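Local structure of Moesin/ezrin/radixin homolog 2 (Drosophila melanogaster, 7EDR) at residues Glu21-Gly26 and Arg64-Arg69; Ser4-Val9 and Glu17-Pro22. The protein probably links membrane proteins to signalling and the cortical cytoskeleton through its FERM domain. All coordinates share one frame; numbering follows the deposited sequence.

Interaction 1. Residues Glu21-Gly26 and Arg64-Arg69; sequences EPRASG and RVRDQR
P22 meets R66 through both its ring and its carbonyl. The donor R66 NE lies 3.2 Å from P22 O, and the N-H...O angle of 136° makes this a bent bond. It approaches from above the carbonyl plane, 61° out of it, so it does not follow a lone pair. P22 CB sits at the edge of the same guanidinium, in its plane, 3.2 Å from R66 NH2. The R66 chain reaches this place because CG stands anti to the backbone N (chi1 167°) and the chain then bends at its second and third torsions.

R23 follows, running alongside both R64 and R66 and pointing the same way as each. Its aliphatic part does the touching: R23 CG lies 3.5 Å above the centre of the R64 guanidinium, and the same atom sits over one face of the R66 guanidinium, toward its rim. The R23 methylenes thus pack against the flat groups of R64 and R66, while its own guanidinium plane is steeply inclined to both. E21, whose OE1 forms a weak salt bridge with R23 NE, probably offsets part of the charge.

A24 contributes its backbone. V65 N donates to A24 O at 2.9 Å, and R64 CA makes a CA-H...O contact with the same oxygen at 3.5 Å. S25 and R64 form a single backbone bridge, with their CA atoms 4.1 Å apart, beside the V65 N to A24 O bond and a backbone bond of G26 with K63. S25 O rests 3.5 Å from V65 CG2, and G26 N also approaches that methyl group. Q68 OE1 accepts a hydrogen bond from K60 N, and its NE2 makes a weak bond to R64 O.

The path is a type I turn from E21 to A24 leading to an N-cap at S25. It joins the entry of helix 26-37 to the 3-10 segment 65-66, within the ubiquitin-like N-terminal lobe of the FERM domain.

Interaction 2. Residues Ser4-Val9 and Glu17-Pro22; sequences SLSVRV and EFKLEP
The first beta hairpin of the ubiquitin-like lobe pairs L5 with L20 and V7 with F18, both as antiparallel hydrogen-bonded pairs. Each pair closes two backbone bonds: L5 N to L20 O is 2.9 Å and L20 N to L5 O is 2.8 Å, with V7 N to F18 O and F18 N to V7 O completing the set. The N-to-C directions differ by 151°, as expected of twisted antiparallel strands. S6 faces K19 between these pairs, and R8 faces E17 beyond V7 and F18, both as non-hydrogen-bonded pairs.

On the face carrying L5, V7, F18 and L20 the contacts are apolar. V7 CG2 reaches L20 CD1 at 3.7 Å, the two side chains crossing at a slant. The F18 ring takes V9 CG2 at its edge, 4.1 Å from F18 CE2, with V7 CG1 near its plane too. L5 CG reaches past the strand end to E21 O at 3.5 Å.

The other face is polar. K19 bends at its second and third torsions (chi2 -93°), which lays its methylenes over S6, with K19 CD 3.4 Å from S6 OG. R8 NH1 forms a salt bridge with E15.

Helix 26-37 packs on the apolar face, L32 touching F18 and L20 and L29 touching V9, while strand 78-85 continues the sheet beside strand 5-10 through backbone bonds of S6 and R8 with Y79.

Interactions 1 and 2 follow one another along the chain and share E21 and P22: strand 15-20 of the hairpin ends where the turn of interaction 1 starts. Their centres lie 10 Å apart, and they touch through packing of V65 CB on L5 CD1 at 3.9 Å. V65 and L5 also both rest on Y79, so side chains of both contacts converge on this residue of strand 78-85. P22 belongs to both contacts, touching R66 in one and S4 in the other. Both lie about 25 Å from the centre of the chain, measured from their own centres, within the N-terminal lobe.

Interaction 1. Residues Glu21-Gly26 and Arg64-Arg69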
ATOM      1  N   GLU C  21     -35.883  -6.167  16.930  1.00 46.53           N
ATOM      2  CA  GLU C  21     -36.334  -7.450  17.445  1.00 51.58           C
ATOM      3  C   GLU C  21     -36.053  -7.538  18.951  1.00 59.28           C
ATOM      4  O   GLU C  21     -35.182  -6.831  19.461  1.00 62.85           O
ATOM      5  CB  GLU C  21     -35.632  -8.567  16.672  1.00 55.88           C
ATOM      6  CG  GLU C  21     -36.256  -9.925  16.828  1.00 74.72           C
ATOM      7  CD  GLU C  21     -35.586 -10.665  17.982  1.00 82.49           C
ATOM      8  OE1 GLU C  21     -36.215 -11.596  18.571  1.00 84.16           O
ATOM      9  OE2 GLU C  21     -34.440 -10.329  18.332  1.00 82.60           O
ATOM     10  N   PRO C  22     -36.806  -8.366  19.695  1.00 60.64           N
ATOM     11  CA  PRO C  22     -36.517  -8.502  21.139  1.00 62.52           C
ATOM     12  C   PRO C  22     -35.087  -8.910  21.489  1.00 56.78           C
ATOM     13  O   PRO C  22     -34.537  -8.414  22.484  1.00 53.12           O
ATOM     14  CB  PRO C  22     -37.524  -9.571  21.586  1.00 62.49           C
ATOM     15  CG  PRO C  22     -38.668  -9.388  20.685  1.00 65.53           C
ATOM     16  CD  PRO C  22     -38.135  -8.916  19.363  1.00 57.89           C
ATOM     17  N   ARG C  23     -34.480  -9.826  20.729  1.00 56.98           N
ATOM     18  CA  ARG C  23     -33.160 -10.373  21.031  1.00 58.83           C
ATOM     19  C   ARG C  23     -32.092  -9.867  20.059  1.00 54.57           C
ATOM     20  O   ARG C  23     -31.109 -10.560  19.789  1.00 52.26           O
ATOM     21  CB  ARG C  23     -33.195 -11.903  21.012  1.00 61.08           C
ATOM     22  CG  ARG C  23     -33.991 -12.565  22.132  1.00 63.05           C
ATOM     23  CD  ARG C  23     -34.458 -13.958  21.698  1.00 69.24           C
ATOM     24  NE  ARG C  23     -35.688 -13.875  20.915  1.00 75.26           N
ATOM     25  CZ  ARG C  23     -36.844 -14.419  21.278  1.00 75.22           C
ATOM     26  NH1 ARG C  23     -36.924 -15.116  22.407  1.00 74.54           N
ATOM     27  NH2 ARG C  23     -37.915 -14.271  20.506  1.00 74.26           N
ATOM     28  N   ALA C  24     -32.281  -8.671  19.513  1.00 55.99           N
ATOM     29  CA  ALA C  24     -31.273  -8.091  18.641  1.00 48.08           C
ATOM     30  C   ALA C  24     -29.965  -7.920  19.405  1.00 42.37           C
ATOM     31  O   ALA C  24     -29.955  -7.716  20.625  1.00 44.71           O
ATOM     32  CB  ALA C  24     -31.758  -6.748  18.091  1.00 45.16           C
ATOM     33  N   SER C  25     -28.855  -8.019  18.680  1.00 36.91           N
ATOM     34  CA  SER C  25     -27.529  -7.889  19.270  1.00 40.46           C
ATOM     35  C   SER C  25     -26.971  -6.484  19.075  1.00 39.80           C
ATOM     36  O   SER C  25     -27.487  -5.673  18.296  1.00 38.24           O
ATOM     37  CB  SER C  25     -26.565  -8.887  18.655  1.00 36.70           C
ATOM     38  OG  SER C  25     -26.249  -8.456  17.350  1.00 38.16           O
ATOM     39  N   GLY C  26     -25.882  -6.211  19.800  1.00 37.70           N
ATOM     40  CA  GLY C  26     -25.194  -4.936  19.645  1.00 35.01           C
ATOM     41  C   GLY C  26     -24.666  -4.723  18.236  1.00 37.33           C
ATOM     42  O   GLY C  26     -24.760  -3.616  17.687  1.00 37.05           O
ATOM     43  N   ARG C  64     -26.712  -9.675  23.430  1.00 43.73           N
ATOM     44  CA  ARG C  64     -28.021  -9.101  23.136  1.00 43.42           C
ATOM     45  C   ARG C  64     -28.160  -7.732  23.790  1.00 44.15           C
ATOM     46  O   ARG C  64     -27.735  -7.528  24.930  1.00 44.15           O
ATOM     47  CB  ARG C  64     -29.136 -10.021  23.633  1.00 47.04           C
ATOM     48  CG  ARG C  64     -29.303 -11.298  22.837  1.00 49.15           C
ATOM     49  CD  ARG C  64     -30.098 -12.318  23.622  1.00 49.12           C
ATOM     50  NE  ARG C  64     -30.465 -13.460  22.796  1.00 57.63           N
ATOM     51  CZ  ARG C  64     -31.272 -14.438  23.200  1.00 60.92           C
ATOM     52  NH1 ARG C  64     -31.794 -14.401  24.419  1.00 55.85           N
ATOM     53  NH2 ARG C  64     -31.562 -15.446  22.383  1.00 66.02           N
ATOM     54  N   VAL C  65     -28.752  -6.784  23.057  1.00 41.87           N
ATOM     55  CA  VAL C  65     -28.958  -5.445  23.610  1.00 43.01           C
ATOM     56  C   VAL C  65     -29.730  -5.540  24.915  1.00 45.35           C
ATOM     57  O   VAL C  65     -29.434  -4.846  25.899  1.00 42.38           O
ATOM     58  CB  VAL C  65     -29.695  -4.545  22.596  1.00 40.82           C
ATOM     59  CG1 VAL C  65     -29.855  -3.141  23.153  1.00 38.34           C
ATOM     60  CG2 VAL C  65     -28.983  -4.524  21.250  1.00 38.13           C
ATOM     61  N   ARG C  66     -30.735  -6.415  24.931  1.00 49.43           N
ATOM     62  CA  ARG C  66     -31.588  -6.647  26.088  1.00 49.01           C
ATOM     63  C   ARG C  66     -30.795  -7.090  27.316  1.00 48.98           C
ATOM     64  O   ARG C  66     -31.243  -6.857  28.447  1.00 45.63           O
ATOM     65  CB  ARG C  66     -32.641  -7.681  25.662  1.00 49.92           C
ATOM     66  CG  ARG C  66     -33.461  -8.310  26.735  1.00 54.29           C
ATOM     67  CD  ARG C  66     -33.799  -9.766  26.385  1.00 58.29           C
ATOM     68  NE  ARG C  66     -34.805  -9.915  25.334  1.00 62.82           N
ATOM     69  CZ  ARG C  66     -35.457 -11.052  25.084  1.00 67.55           C
ATOM     70  NH1 ARG C  66     -35.213 -12.140  25.807  1.00 68.01           N
ATOM     71  NH2 ARG C  66     -36.360 -11.107  24.114  1.00 63.93           N
ATOM     72  N   ASP C  67     -29.604  -7.669  27.120  1.00 49.01           N
ATOM     73  CA  ASP C  67     -28.838  -8.318  28.180  1.00 45.57           C
ATOM     74  C   ASP C  67     -27.671  -7.482  28.689  1.00 45.47           C
ATOM     75  O   ASP C  67     -26.754  -8.035  29.309  1.00 48.15           O
ATOM     76  CB  ASP C  67     -28.304  -9.667  27.699  1.00 44.77           C
ATOM     77  CG  ASP C  67     -29.407 -10.653  27.400  1.00 53.90           C
ATOM     78  OD1 ASP C  67     -29.114 -11.695  26.777  1.00 54.76           O
ATOM     79  OD2 ASP C  67     -30.566 -10.382  27.789  1.00 57.05           O
ATOM     80  N   GLN C  68     -27.669  -6.176  28.447  1.00 46.90           N
ATOM     81  CA  GLN C  68     -26.500  -5.355  28.745  1.00 46.49           C
ATOM     82  C   GLN C  68     -26.827  -4.244  29.735  1.00 46.11           C
ATOM     83  O   GLN C  68     -26.156  -3.206  29.759  1.00 44.18           O
ATOM     84  CB  GLN C  68     -25.892  -4.793  27.457  1.00 42.24           C
ATOM     85  CG  GLN C  68     -25.451  -5.891  26.467  1.00 35.12           C
ATOM     86  CD  GLN C  68     -24.610  -5.368  25.312  1.00 40.55           C
ATOM     87  OE1 GLN C  68     -23.666  -4.605  25.509  1.00 43.80           O
ATOM     88  NE2 GLN C  68     -24.950  -5.781  24.094  1.00 41.21           N
ATOM     89  N   ARG C  69     -27.850  -4.465  30.564  1.00 43.93           N
ATOM     90  CA  ARG C  69     -28.164  -3.585  31.689  1.00 48.59           C
ATOM     91  C   ARG C  69     -28.319  -2.129  31.255  1.00 45.45           C
ATOM     92  O   ARG C  69     -27.880  -1.206  31.942  1.00 44.31           O
ATOM     93  CB  ARG C  69     -27.110  -3.700  32.790  1.00 47.84           C
ATOM     94  CG  ARG C  69     -27.184  -4.969  33.616  1.00 55.65           C
ATOM     95  CD  ARG C  69     -25.785  -5.392  34.044  1.00 65.30           C
ATOM     96  NE  ARG C  69     -25.293  -6.558  33.305  1.00 74.23           N
ATOM     97  CZ  ARG C  69     -24.052  -6.700  32.838  1.00 74.77           C
ATOM     98  NH1 ARG C  69     -23.153  -5.729  32.993  1.00 68.20           N
ATOM     99  NH2 ARG C  69     -23.716  -7.815  32.194  1.00 68.54           N
TER

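Interaction 2. Residues Ser4-Val9 and Glu17-Pro22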
ATOM      1  N   SER C   4     -40.678  -5.895  21.277  1.00 65.51           N
ATOM      2  CA  SER C   4     -39.663  -5.201  20.508  1.00 61.01           C
ATOM      3  C   SER C   4     -38.971  -4.133  21.350  1.00 60.31           C
ATOM      4  O   SER C   4     -39.477  -3.679  22.381  1.00 56.36           O
ATOM      5  CB  SER C   4     -40.274  -4.569  19.257  1.00 53.86           C
ATOM      6  OG  SER C   4     -40.543  -5.564  18.286  1.00 56.25           O
ATOM      7  N   LEU C   5     -37.782  -3.740  20.893  1.00 56.98           N
ATOM      8  CA  LEU C   5     -36.956  -2.748  21.566  1.00 49.95           C
ATOM      9  C   LEU C   5     -37.143  -1.400  20.882  1.00 50.45           C
ATOM     10  O   LEU C   5     -36.893  -1.274  19.675  1.00 46.47           O
ATOM     11  CB  LEU C   5     -35.484  -3.154  21.538  1.00 53.37           C
ATOM     12  CG  LEU C   5     -35.078  -4.533  22.070  1.00 59.70           C
ATOM     13  CD1 LEU C   5     -33.555  -4.681  22.006  1.00 52.59           C
ATOM     14  CD2 LEU C   5     -35.581  -4.750  23.496  1.00 52.07           C
ATOM     15  N   SER C   6     -37.580  -0.400  21.650  1.00 49.98           N
ATOM     16  CA  SER C   6     -37.554   0.982  21.187  1.00 49.97           C
ATOM     17  C   SER C   6     -36.175   1.570  21.453  1.00 43.03           C
ATOM     18  O   SER C   6     -35.726   1.623  22.608  1.00 38.77           O
ATOM     19  CB  SER C   6     -38.632   1.810  21.879  1.00 46.41           C
ATOM     20  OG  SER C   6     -39.842   1.672  21.170  1.00 49.24           O
ATOM     21  N   VAL C   7     -35.511   2.018  20.389  1.00 40.99           N
ATOM     22  CA  VAL C   7     -34.133   2.490  20.459  1.00 43.23           C
ATOM     23  C   VAL C   7     -34.065   3.897  19.899  1.00 43.01           C
ATOM     24  O   VAL C   7     -34.684   4.194  18.869  1.00 45.64           O
ATOM     25  CB  VAL C   7     -33.174   1.560  19.688  1.00 43.93           C
ATOM     26  CG1 VAL C   7     -31.775   2.165  19.631  1.00 35.59           C
ATOM     27  CG2 VAL C   7     -33.161   0.155  20.312  1.00 39.01           C
ATOM     28  N   ARG C   8     -33.312   4.760  20.580  1.00 38.27           N
ATOM     29  CA  ARG C   8     -32.931   6.056  20.039  1.00 40.34           C
ATOM     30  C   ARG C   8     -31.412   6.210  20.116  1.00 38.16           C
ATOM     31  O   ARG C   8     -30.819   5.991  21.175  1.00 34.63           O
ATOM     32  CB  ARG C   8     -33.630   7.191  20.782  1.00 39.53           C
ATOM     33  CG  ARG C   8     -33.106   8.570  20.409  1.00 47.10           C
ATOM     34  CD  ARG C   8     -34.040   9.655  20.915  1.00 51.99           C
ATOM     35  NE  ARG C   8     -34.142   9.575  22.368  1.00 53.87           N
ATOM     36  CZ  ARG C   8     -33.354  10.229  23.217  1.00 62.26           C
ATOM     37  NH1 ARG C   8     -32.387  11.036  22.762  1.00 53.49           N
ATOM     38  NH2 ARG C   8     -33.540  10.065  24.529  1.00 52.02           N
ATOM     39  N   VAL C   9     -30.787   6.567  18.992  1.00 34.08           N
ATOM     40  CA  VAL C   9     -29.345   6.780  18.901  1.00 36.57           C
ATOM     41  C   VAL C   9     -29.107   8.239  18.522  1.00 37.50           C
ATOM     42  O   VAL C   9     -29.722   8.737  17.575  1.00 35.34           O
ATOM     43  CB  VAL C   9     -28.691   5.834  17.868  1.00 35.15           C
ATOM     44  CG1 VAL C   9     -27.238   6.215  17.632  1.00 27.75           C
ATOM     45  CG2 VAL C   9     -28.789   4.363  18.311  1.00 26.89           C
ATOM     46  N   GLU C  17     -34.143   6.865  15.356  1.00 41.42           N
ATOM     47  CA  GLU C  17     -35.073   6.045  16.126  1.00 46.72           C
ATOM     48  C   GLU C  17     -35.369   4.768  15.353  1.00 47.29           C
ATOM     49  O   GLU C  17     -35.797   4.819  14.193  1.00 51.59           O
ATOM     50  CB  GLU C  17     -36.359   6.810  16.455  1.00 48.22           C
ATOM     51  CG  GLU C  17     -36.125   8.070  17.304  1.00 52.62           C
ATOM     52  CD  GLU C  17     -37.393   8.588  17.984  1.00 62.23           C
ATOM     53  OE1 GLU C  17     -37.972   7.839  18.806  1.00 68.59           O
ATOM     54  OE2 GLU C  17     -37.804   9.740  17.704  1.00 59.28           O
ATOM     55  N   PHE C  18     -35.113   3.630  15.994  1.00 46.27           N
ATOM     56  CA  PHE C  18     -35.341   2.309  15.430  1.00 46.35           C
ATOM     57  C   PHE C  18     -36.191   1.498  16.398  1.00 44.48           C
ATOM     58  O   PHE C  18     -36.246   1.773  17.600  1.00 45.78           O
ATOM     59  CB  PHE C  18     -34.032   1.519  15.184  1.00 42.32           C
ATOM     60  CG  PHE C  18     -32.927   2.329  14.595  1.00 48.55           C
ATOM     61  CD1 PHE C  18     -32.843   2.520  13.219  1.00 51.76           C
ATOM     62  CD2 PHE C  18     -31.955   2.891  15.410  1.00 43.27           C
ATOM     63  CE1 PHE C  18     -31.793   3.257  12.656  1.00 47.68           C
ATOM     64  CE2 PHE C  18     -30.919   3.642  14.865  1.00 44.92           C
ATOM     65  CZ  PHE C  18     -30.836   3.823  13.477  1.00 41.72           C
ATOM     66  N   LYS C  19     -36.836   0.474  15.857  1.00 46.39           N
ATOM     67  CA  LYS C  19     -37.388  -0.614  16.643  1.00 47.86           C
ATOM     68  C   LYS C  19     -36.617  -1.869  16.279  1.00 44.34           C
ATOM     69  O   LYS C  19     -36.464  -2.187  15.096  1.00 46.91           O
ATOM     70  CB  LYS C  19     -38.886  -0.795  16.384  1.00 50.44           C
ATOM     71  CG  LYS C  19     -39.778   0.186  17.149  1.00 57.10           C
ATOM     72  CD  LYS C  19     -40.249  -0.402  18.479  1.00 61.08           C
ATOM     73  CE  LYS C  19     -41.734  -0.119  18.729  1.00 65.37           C
ATOM     74  NZ  LYS C  19     -42.226  -0.777  19.984  1.00 64.30           N
ATOM     75  N   LEU C  20     -36.112  -2.562  17.280  1.00 41.92           N
ATOM     76  CA  LEU C  20     -35.390  -3.800  17.039  1.00 49.47           C
ATOM     77  C   LEU C  20     -36.199  -5.004  17.514  1.00 49.35           C
ATOM     78  O   LEU C  20     -37.078  -4.894  18.373  1.00 50.49           O
ATOM     79  CB  LEU C  20     -34.026  -3.766  17.734  1.00 44.07           C
ATOM     80  CG  LEU C  20     -33.208  -2.537  17.342  1.00 40.10           C
ATOM     81  CD1 LEU C  20     -31.883  -2.542  18.066  1.00 36.59           C
ATOM     82  CD2 LEU C  20     -33.006  -2.517  15.840  1.00 37.37           C
ATOM     83  N   GLU C  21     -35.883  -6.167  16.930  1.00 46.53           N
ATOM     84  CA  GLU C  21     -36.334  -7.450  17.445  1.00 51.58           C
ATOM     85  C   GLU C  21     -36.053  -7.538  18.951  1.00 59.28           C
ATOM     86  O   GLU C  21     -35.182  -6.831  19.461  1.00 62.85           O
ATOM     87  CB  GLU C  21     -35.632  -8.567  16.672  1.00 55.88           C
ATOM     88  CG  GLU C  21     -36.256  -9.925  16.828  1.00 74.72           C
ATOM     89  CD  GLU C  21     -35.586 -10.665  17.982  1.00 82.49           C
ATOM     90  OE1 GLU C  21     -36.215 -11.596  18.571  1.00 84.16           O
ATOM     91  OE2 GLU C  21     -34.440 -10.329  18.332  1.00 82.60           O
ATOM     92  N   PRO C  22     -36.806  -8.366  19.695  1.00 60.64           N
ATOM     93  CA  PRO C  22     -36.517  -8.502  21.139  1.00 62.52           C
ATOM     94  C   PRO C  22     -35.087  -8.910  21.489  1.00 56.78           C
ATOM     95  O   PRO C  22     -34.537  -8.414  22.484  1.00 53.12           O
ATOM     96  CB  PRO C  22     -37.524  -9.571  21.586  1.00 62.49           C
ATOM     97  CG  PRO C  22     -38.668  -9.388  20.685  1.00 65.53           C
ATOM     98  CD  PRO C  22     -38.135  -8.916  19.363  1.00 57.89           C
TER